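PDB 3S9V: abietadiene synthase, chloroplastic from Abies grandis, which belongs to the terpene synthases, largely helical enzymes, and pairs an N-terminal terpene synthase domain with a metal-binding domain of the same family. Local coordinates for residues P424-M429 / L746-A751; I507-A512 / A751-L756. All blocks are in the same frame, centred on the assembly; numbering follows the deposited sequence.

Contact 1: P424-M429 / L746-A751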
ATOM      1  N   PRO A 424      -6.396   1.907   8.081  1.00 26.33           N
ATOM      2  CA  PRO A 424      -4.936   2.047   8.071  1.00 28.14           C
ATOM      3  C   PRO A 424      -4.262   0.709   8.343  1.00 28.51           C
ATOM      4  O   PRO A 424      -4.924  -0.288   8.620  1.00 26.87           O
ATOM      5  CB  PRO A 424      -4.662   3.029   9.214  1.00 27.91           C
ATOM      6  CG  PRO A 424      -5.925   3.782   9.352  1.00 29.99           C
ATOM      7  CD  PRO A 424      -6.982   2.735   9.147  1.00 23.59           C
ATOM      8  N   TRP A 425      -2.937   0.724   8.274  1.00 29.01           N
ATOM      9  CA  TRP A 425      -2.077  -0.429   8.512  1.00 26.05           C
ATOM     10  C   TRP A 425      -2.593  -1.413   9.581  1.00 25.42           C
ATOM     11  O   TRP A 425      -2.909  -2.568   9.294  1.00 25.42           O
ATOM     12  CB  TRP A 425      -0.694   0.105   8.905  1.00 25.38           C
ATOM     13  CG  TRP A 425       0.335  -0.912   9.302  1.00 18.90           C
ATOM     14  CD1 TRP A 425       1.026  -0.950  10.472  1.00 18.20           C
ATOM     15  CD2 TRP A 425       0.842  -1.984   8.501  1.00 16.59           C
ATOM     16  NE1 TRP A 425       1.941  -1.977  10.454  1.00 22.35           N
ATOM     17  CE2 TRP A 425       1.848  -2.629   9.255  1.00 17.16           C
ATOM     18  CE3 TRP A 425       0.548  -2.460   7.214  1.00 17.92           C
ATOM     19  CZ2 TRP A 425       2.562  -3.725   8.772  1.00 11.78           C
ATOM     20  CZ3 TRP A 425       1.261  -3.552   6.731  1.00 23.29           C
ATOM     21  CH2 TRP A 425       2.257  -4.172   7.512  1.00 19.59           C
ATOM     22  N   HIS A 426      -2.692  -0.944  10.814  1.00 22.04           N
ATOM     23  CA  HIS A 426      -3.123  -1.798  11.911  1.00 25.65           C
ATOM     24  C   HIS A 426      -4.566  -2.285  11.888  1.00 26.66           C
ATOM     25  O   HIS A 426      -4.974  -3.011  12.789  1.00 27.84           O
ATOM     26  CB  HIS A 426      -2.840  -1.090  13.238  1.00 23.07           C
ATOM     27  CG  HIS A 426      -1.382  -0.867  13.494  1.00 27.98           C
ATOM     28  ND1 HIS A 426      -0.891   0.293  14.054  1.00 28.15           N
ATOM     29  CD2 HIS A 426      -0.308  -1.657  13.266  1.00 29.85           C
ATOM     30  CE1 HIS A 426       0.423   0.210  14.155  1.00 28.87           C
ATOM     31  NE2 HIS A 426       0.803  -0.964  13.685  1.00 32.37           N
ATOM     32  N   LYS A 427      -5.330  -1.900  10.869  1.00 28.36           N
ATOM     33  CA  LYS A 427      -6.730  -2.302  10.760  1.00 30.66           C
ATOM     34  C   LYS A 427      -7.036  -2.895   9.398  1.00 28.36           C
ATOM     35  O   LYS A 427      -8.183  -3.230   9.107  1.00 29.12           O
ATOM     36  CB  LYS A 427      -7.662  -1.105  10.964  1.00 31.30           C
ATOM     37  CG  LYS A 427      -7.540  -0.398  12.287  1.00 41.39           C
ATOM     38  CD  LYS A 427      -8.563   0.718  12.361  1.00 40.60           C
ATOM     39  CE  LYS A 427      -8.383   1.558  13.603  1.00 51.63           C
ATOM     40  NZ  LYS A 427      -9.409   2.636  13.669  1.00 60.86           N
ATOM     41  N   SER A 428      -6.015  -3.020   8.563  1.00 27.84           N
ATOM     42  CA  SER A 428      -6.200  -3.547   7.226  1.00 24.75           C
ATOM     43  C   SER A 428      -5.816  -5.025   7.089  1.00 27.13           C
ATOM     44  O   SER A 428      -4.638  -5.379   7.149  1.00 29.02           O
ATOM     45  CB  SER A 428      -5.394  -2.704   6.238  1.00 19.00           C
ATOM     46  OG  SER A 428      -5.580  -3.165   4.910  1.00 28.40           O
ATOM     47  N   MET A 429      -6.820  -5.882   6.905  1.00 24.19           N
ATOM     48  CA  MET A 429      -6.583  -7.315   6.738  1.00 26.06           C
ATOM     49  C   MET A 429      -6.368  -7.568   5.243  1.00 25.55           C
ATOM     50  O   MET A 429      -7.064  -6.999   4.404  1.00 28.51           O
ATOM     51  CB  MET A 429      -7.786  -8.124   7.243  1.00 27.96           C
ATOM     52  CG  MET A 429      -8.363  -7.654   8.589  1.00 23.56           C
ATOM     53  SD  MET A 429      -7.149  -7.520   9.925  1.00 15.69           S
ATOM     54  CE  MET A 429      -6.444  -9.173   9.863  1.00 15.22           C
ATOM     55  N   LEU A 746       0.627 -14.959  12.081  1.00 25.38           N
ATOM     56  CA  LEU A 746      -0.324 -15.443  13.081  1.00 23.92           C
ATOM     57  C   LEU A 746      -0.366 -14.512  14.279  1.00 20.24           C
ATOM     58  O   LEU A 746      -1.426 -14.242  14.824  1.00 22.49           O
ATOM     59  CB  LEU A 746       0.049 -16.848  13.551  1.00 16.59           C
ATOM     60  CG  LEU A 746      -0.392 -17.997  12.652  1.00 23.01           C
ATOM     61  CD1 LEU A 746       0.187 -19.298  13.175  1.00 22.73           C
ATOM     62  CD2 LEU A 746      -1.918 -18.060  12.615  1.00 19.49           C
ATOM     63  N   VAL A 747       0.793 -14.020  14.688  1.00 20.36           N
ATOM     64  CA  VAL A 747       0.847 -13.129  15.828  1.00 17.99           C
ATOM     65  C   VAL A 747       0.356 -11.720  15.497  1.00 20.60           C
ATOM     66  O   VAL A 747      -0.530 -11.193  16.169  1.00 17.63           O
ATOM     67  CB  VAL A 747       2.277 -13.036  16.392  1.00 18.07           C
ATOM     68  CG1 VAL A 747       2.321 -12.023  17.544  1.00 20.70           C
ATOM     69  CG2 VAL A 747       2.722 -14.395  16.892  1.00 10.94           C
ATOM     70  N   PHE A 748       0.921 -11.128  14.446  1.00 21.09           N
ATOM     71  CA  PHE A 748       0.587  -9.762  14.043  1.00 20.63           C
ATOM     72  C   PHE A 748      -0.828  -9.574  13.482  1.00 18.30           C
ATOM     73  O   PHE A 748      -1.488  -8.572  13.751  1.00 16.78           O
ATOM     74  CB  PHE A 748       1.620  -9.277  13.018  1.00 20.38           C
ATOM     75  CG  PHE A 748       1.570  -7.801  12.759  1.00 18.17           C
ATOM     76  CD1 PHE A 748       2.005  -6.899  13.716  1.00 23.65           C
ATOM     77  CD2 PHE A 748       1.074  -7.311  11.558  1.00 25.84           C
ATOM     78  CE1 PHE A 748       1.946  -5.532  13.483  1.00 18.12           C
ATOM     79  CE2 PHE A 748       1.009  -5.943  11.320  1.00 13.55           C
ATOM     80  CZ  PHE A 748       1.447  -5.059  12.280  1.00 12.29           C
ATOM     81  N   GLU A 749      -1.290 -10.532  12.690  1.00 22.58           N
ATOM     82  CA  GLU A 749      -2.624 -10.450  12.103  1.00 21.88           C
ATOM     83  C   GLU A 749      -3.706 -10.632  13.156  1.00 20.98           C
ATOM     84  O   GLU A 749      -4.788 -10.051  13.052  1.00 20.29           O
ATOM     85  CB  GLU A 749      -2.795 -11.506  11.016  1.00 27.28           C
ATOM     86  CG  GLU A 749      -1.868 -11.335   9.820  1.00 36.62           C
ATOM     87  CD  GLU A 749      -2.017  -9.983   9.150  1.00 38.29           C
ATOM     88  OE1 GLU A 749      -3.161  -9.505   9.017  1.00 42.61           O
ATOM     89  OE2 GLU A 749      -0.990  -9.402   8.746  1.00 54.36           O
ATOM     90  N   THR A 750      -3.426 -11.452  14.163  1.00 18.89           N
ATOM     91  CA  THR A 750      -4.400 -11.664  15.217  1.00 19.43           C
ATOM     92  C   THR A 750      -4.606 -10.327  15.943  1.00 22.89           C
ATOM     93  O   THR A 750      -5.732  -9.978  16.278  1.00 24.55           O
ATOM     94  CB  THR A 750      -3.946 -12.781  16.197  1.00 15.43           C
ATOM     95  OG1 THR A 750      -4.009 -14.055  15.535  1.00 15.99           O
ATOM     96  CG2 THR A 750      -4.846 -12.826  17.409  1.00 11.83           C
ATOM     97  N   ALA A 751      -3.532  -9.565  16.161  1.00 19.97           N
ATOM     98  CA  ALA A 751      -3.668  -8.256  16.814  1.00 19.44           C
ATOM     99  C   ALA A 751      -4.493  -7.325  15.910  1.00 20.26           C
ATOM    100  O   ALA A 751      -5.360  -6.594  16.384  1.00 21.52           O
ATOM    101  CB  ALA A 751      -2.281  -7.633  17.094  1.00  8.89           C
TER
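Phe748 meets Trp425 and His426 where the loop between helices 413-422 and 430-440 lies against helix 741-757, a late helix of the predominantly alpha-helical terpene synthase fold. From CB, the Phe748 side chain leaves its helix with CG opposite the backbone N (chi1 -167°), which carries the ring out to the loop. Its far rim does the touching. CE2 comes within 3.7 Å of Trp425 CZ2, and CZ lies 3.6 Å from Trp425 NE1, which sits at the edge of the phenyl ring. The indole five-membered ring and the phenyl ring are inclined at 40°, with centroids 5.6 Å apart, an oblique aromatic pair. The same CZ sits at the edge of the imidazole, in its plane, 4.0 Å from His426 CD2. One atom on helix 712-736 reaches both loop rings: Asn731 OD1 is hydrogen-bonded to Trp425 NE1 and His426 NE2, which should fix how each ring is turned, while Phe734 stacks on Phe748. On the other flank, Met429, the N-cap residue of helix 430-440, and Glu749 lie alongside each other with their chains running opposite ways. Bends at chi2 and chi3 (-54°) bring the Met429 methyl toward helix 741-757. The carboxylate is committed through OE2 to a salt bridge with Arg752 NH1, and this arginine also makes a cation-pi contact with Trp425. Met429 CE rests 3.4 Å from the other carboxylate oxygen, Glu749 OE1, and 3.7 Å from the backbone Glu749 O.

Contact 2: I507-A512 / A751-L756; sequences IYFSPA and ARIMQL
Ile753 points at helix 507-512 and lays its branches over Ser510, the residue whose CA comes nearest, 6.4 Å from Ile753 CA. With CG2 opposite the backbone N, the two arms of the isoleucine divide the work. The CG2 methyl packs against the hydroxyl, 3.5 Å from Ser510 OG, while CD1 reaches the backbone, 3.9 Å from Ser510 CA. CD1 also comes within 4.1 Å of Phe509 CE2, approaching that ring obliquely. One turn further on, Leu756 CD2 lies at the ring's edge, near its plane, 4.3 Å from Phe509 CZ. These four buried residues join two helices of the terpene synthase fold whose axes pass 10.3 Å apart, their N-to-C directions 127° apart. Helix 504-514 is kinked at Pro511, whose nitrogen makes no bond to the preceding turn. Just before the kink, Ser510 O is hydrogen-bonded to Ser513 OG, a side-chain partner on the same helix. Farther out, Tyr508 packs on helices 461-491 and 521-541, its OH hydrogen-bonded to Glu481 OE2. Beside the contact, Leu756 touches Met429 and also packs on Tyr423.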
ATOM      1  N   ILE A 507     -16.396 -15.826  13.536  1.00 27.39           N
ATOM      2  CA  ILE A 507     -15.095 -16.281  14.016  1.00 25.37           C
ATOM      3  C   ILE A 507     -14.205 -16.833  12.905  1.00 25.93           C
ATOM      4  O   ILE A 507     -12.984 -16.655  12.933  1.00 26.01           O
ATOM      5  CB  ILE A 507     -15.260 -17.361  15.104  1.00 22.91           C
ATOM      6  CG1 ILE A 507     -15.823 -16.727  16.375  1.00 27.93           C
ATOM      7  CG2 ILE A 507     -13.924 -18.036  15.389  1.00 25.41           C
ATOM      8  CD1 ILE A 507     -16.012 -17.711  17.514  1.00 27.61           C
ATOM      9  N   TYR A 508     -14.808 -17.502  11.929  1.00 24.36           N
ATOM     10  CA  TYR A 508     -14.046 -18.073  10.824  1.00 22.36           C
ATOM     11  C   TYR A 508     -13.505 -16.966   9.922  1.00 23.15           C
ATOM     12  O   TYR A 508     -12.486 -17.134   9.250  1.00 21.09           O
ATOM     13  CB  TYR A 508     -14.917 -19.022  10.001  1.00 20.41           C
ATOM     14  CG  TYR A 508     -14.197 -19.559   8.791  1.00 23.45           C
ATOM     15  CD1 TYR A 508     -13.115 -20.424   8.933  1.00 20.05           C
ATOM     16  CD2 TYR A 508     -14.549 -19.147   7.505  1.00 23.72           C
ATOM     17  CE1 TYR A 508     -12.395 -20.866   7.830  1.00 23.00           C
ATOM     18  CE2 TYR A 508     -13.835 -19.577   6.393  1.00 22.30           C
ATOM     19  CZ  TYR A 508     -12.757 -20.434   6.564  1.00 24.13           C
ATOM     20  OH  TYR A 508     -12.020 -20.837   5.475  1.00 27.39           O
ATOM     21  N   PHE A 509     -14.197 -15.834   9.913  1.00 21.11           N
ATOM     22  CA  PHE A 509     -13.789 -14.695   9.106  1.00 22.96           C
ATOM     23  C   PHE A 509     -12.368 -14.257   9.441  1.00 22.76           C
ATOM     24  O   PHE A 509     -11.572 -13.959   8.552  1.00 20.84           O
ATOM     25  CB  PHE A 509     -14.733 -13.514   9.341  1.00 23.28           C
ATOM     26  CG  PHE A 509     -14.120 -12.174   9.021  1.00 28.21           C
ATOM     27  CD1 PHE A 509     -13.889 -11.794   7.704  1.00 28.31           C
ATOM     28  CD2 PHE A 509     -13.743 -11.307  10.039  1.00 32.51           C
ATOM     29  CE1 PHE A 509     -13.295 -10.572   7.409  1.00 25.07           C
ATOM     30  CE2 PHE A 509     -13.143 -10.075   9.752  1.00 27.30           C
ATOM     31  CZ  PHE A 509     -12.921  -9.710   8.439  1.00 28.43           C
ATOM     32  N   SER A 510     -12.068 -14.210  10.734  1.00 22.25           N
ATOM     33  CA  SER A 510     -10.764 -13.776  11.204  1.00 22.90           C
ATOM     34  C   SER A 510      -9.576 -14.420  10.503  1.00 22.43           C
ATOM     35  O   SER A 510      -8.884 -13.762   9.731  1.00 25.12           O
ATOM     36  CB  SER A 510     -10.657 -13.978  12.717  1.00 24.09           C
ATOM     37  OG  SER A 510     -11.569 -13.132  13.391  1.00 31.67           O
ATOM     38  N   PRO A 511      -9.320 -15.712  10.748  1.00 22.61           N
ATOM     39  CA  PRO A 511      -8.165 -16.296  10.060  1.00 23.41           C
ATOM     40  C   PRO A 511      -8.302 -16.273   8.538  1.00 24.42           C
ATOM     41  O   PRO A 511      -7.313 -16.139   7.819  1.00 29.47           O
ATOM     42  CB  PRO A 511      -8.114 -17.711  10.621  1.00 18.90           C
ATOM     43  CG  PRO A 511      -9.558 -18.028  10.820  1.00 21.87           C
ATOM     44  CD  PRO A 511     -10.099 -16.755  11.439  1.00 22.31           C
ATOM     45  N   ALA A 512      -9.528 -16.404   8.051  1.00 23.17           N
ATOM     46  CA  ALA A 512      -9.770 -16.407   6.616  1.00 24.53           C
ATOM     47  C   ALA A 512      -9.342 -15.089   5.983  1.00 20.70           C
ATOM     48  O   ALA A 512      -8.936 -15.046   4.833  1.00 19.82           O
ATOM     49  CB  ALA A 512     -11.254 -16.669   6.336  1.00 27.55           C
ATOM     50  N   ALA A 751      -3.532  -9.565  16.161  1.00 19.97           N
ATOM     51  CA  ALA A 751      -3.668  -8.256  16.814  1.00 19.44           C
ATOM     52  C   ALA A 751      -4.493  -7.325  15.910  1.00 20.26           C
ATOM     53  O   ALA A 751      -5.360  -6.594  16.384  1.00 21.52           O
ATOM     54  CB  ALA A 751      -2.281  -7.633  17.094  1.00  8.89           C
ATOM     55  N   ARG A 752      -4.231  -7.371  14.606  1.00 20.09           N
ATOM     56  CA  ARG A 752      -4.954  -6.529  13.657  1.00 22.45           C
ATOM     57  C   ARG A 752      -6.448  -6.815  13.649  1.00 23.95           C
ATOM     58  O   ARG A 752      -7.261  -5.892  13.636  1.00 24.51           O
ATOM     59  CB  ARG A 752      -4.403  -6.719  12.248  1.00 21.88           C
ATOM     60  CG  ARG A 752      -2.929  -6.402  12.126  1.00 33.45           C
ATOM     61  CD  ARG A 752      -2.404  -6.765  10.752  1.00 34.80           C
ATOM     62  NE  ARG A 752      -2.453  -5.642   9.833  1.00 28.77           N
ATOM     63  CZ  ARG A 752      -1.994  -5.687   8.588  1.00 32.69           C
ATOM     64  NH1 ARG A 752      -1.465  -6.807   8.117  1.00 26.05           N
ATOM     65  NH2 ARG A 752      -2.033  -4.602   7.828  1.00 35.62           N
ATOM     66  N   ILE A 753      -6.804  -8.095  13.645  1.00 22.44           N
ATOM     67  CA  ILE A 753      -8.205  -8.480  13.648  1.00 22.92           C
ATOM     68  C   ILE A 753      -8.927  -7.780  14.796  1.00 22.81           C
ATOM     69  O   ILE A 753     -10.058  -7.336  14.631  1.00 21.78           O
ATOM     70  CB  ILE A 753      -8.367 -10.020  13.769  1.00 23.23           C
ATOM     71  CG1 ILE A 753      -8.277 -10.653  12.384  1.00 33.80           C
ATOM     72  CG2 ILE A 753      -9.710 -10.377  14.387  1.00 29.79           C
ATOM     73  CD1 ILE A 753      -9.372 -10.176  11.428  1.00 37.79           C
ATOM     74  N   MET A 754      -8.270  -7.666  15.949  1.00 21.78           N
ATOM     75  CA  MET A 754      -8.880  -7.000  17.097  1.00 24.08           C
ATOM     76  C   MET A 754      -8.985  -5.488  16.864  1.00 20.36           C
ATOM     77  O   MET A 754      -9.975  -4.857  17.228  1.00 21.14           O
ATOM     78  CB  MET A 754      -8.079  -7.289  18.369  1.00 24.33           C
ATOM     79  CG  MET A 754      -8.150  -8.743  18.847  1.00 29.78           C
ATOM     80  SD  MET A 754      -9.800  -9.281  19.388  1.00 21.58           S
ATOM     81  CE  MET A 754      -9.898  -8.459  20.990  1.00 25.09           C
ATOM     82  N   GLN A 755      -7.958  -4.904  16.261  1.00 19.79           N
ATOM     83  CA  GLN A 755      -7.991  -3.484  15.973  1.00 21.47           C
ATOM     84  C   GLN A 755      -9.181  -3.206  15.043  1.00 25.91           C
ATOM     85  O   GLN A 755      -9.825  -2.167  15.144  1.00 25.79           O
ATOM     86  CB  GLN A 755      -6.691  -3.048  15.297  1.00 23.87           C
ATOM     87  CG  GLN A 755      -5.484  -2.999  16.218  1.00 21.13           C
ATOM     88  CD  GLN A 755      -5.710  -2.091  17.401  1.00 17.35           C
ATOM     89  OE1 GLN A 755      -6.225  -0.990  17.253  1.00 31.58           O
ATOM     90  NE2 GLN A 755      -5.317  -2.543  18.582  1.00 16.70           N
ATOM     91  N   LEU A 756      -9.476  -4.146  14.145  1.00 25.74           N
ATOM     92  CA  LEU A 756     -10.586  -3.984  13.209  1.00 26.60           C
ATOM     93  C   LEU A 756     -11.956  -4.183  13.870  1.00 29.28           C
ATOM     94  O   LEU A 756     -12.858  -3.361  13.709  1.00 30.25           O
ATOM     95  CB  LEU A 756     -10.443  -4.955  12.031  1.00 23.75           C
ATOM     96  CG  LEU A 756     -11.564  -4.890  10.980  1.00 31.55           C
ATOM     97  CD1 LEU A 756     -11.554  -3.532  10.286  1.00 22.77           C
ATOM     98  CD2 LEU A 756     -11.380  -5.996   9.960  1.00 25.82           C
TER

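In the fold
Coming from the N terminus, the chain first reaches loop 424-429, then helix 504-514, and only after a long helical passage helix 741-757, which receives both. Contact 1 closes a loop of 316 residues and contact 2 one of 238. Because their segments alternate, the two loops cross: 507-512 lies within the first, and 751-756 follows 746-751 on the same helix, with Ala751 shared. The centres are about 8 Å apart. Arg752 and Ile753 bridge them: Arg752 NH2 makes a probable hydrogen bond to Trp425 O, and Ile753 CG1 lies 3.5 Å from Met429 CE. Helix 741-757 thus ties the loop leading into helix 430-440 to the kinked helix 504-514.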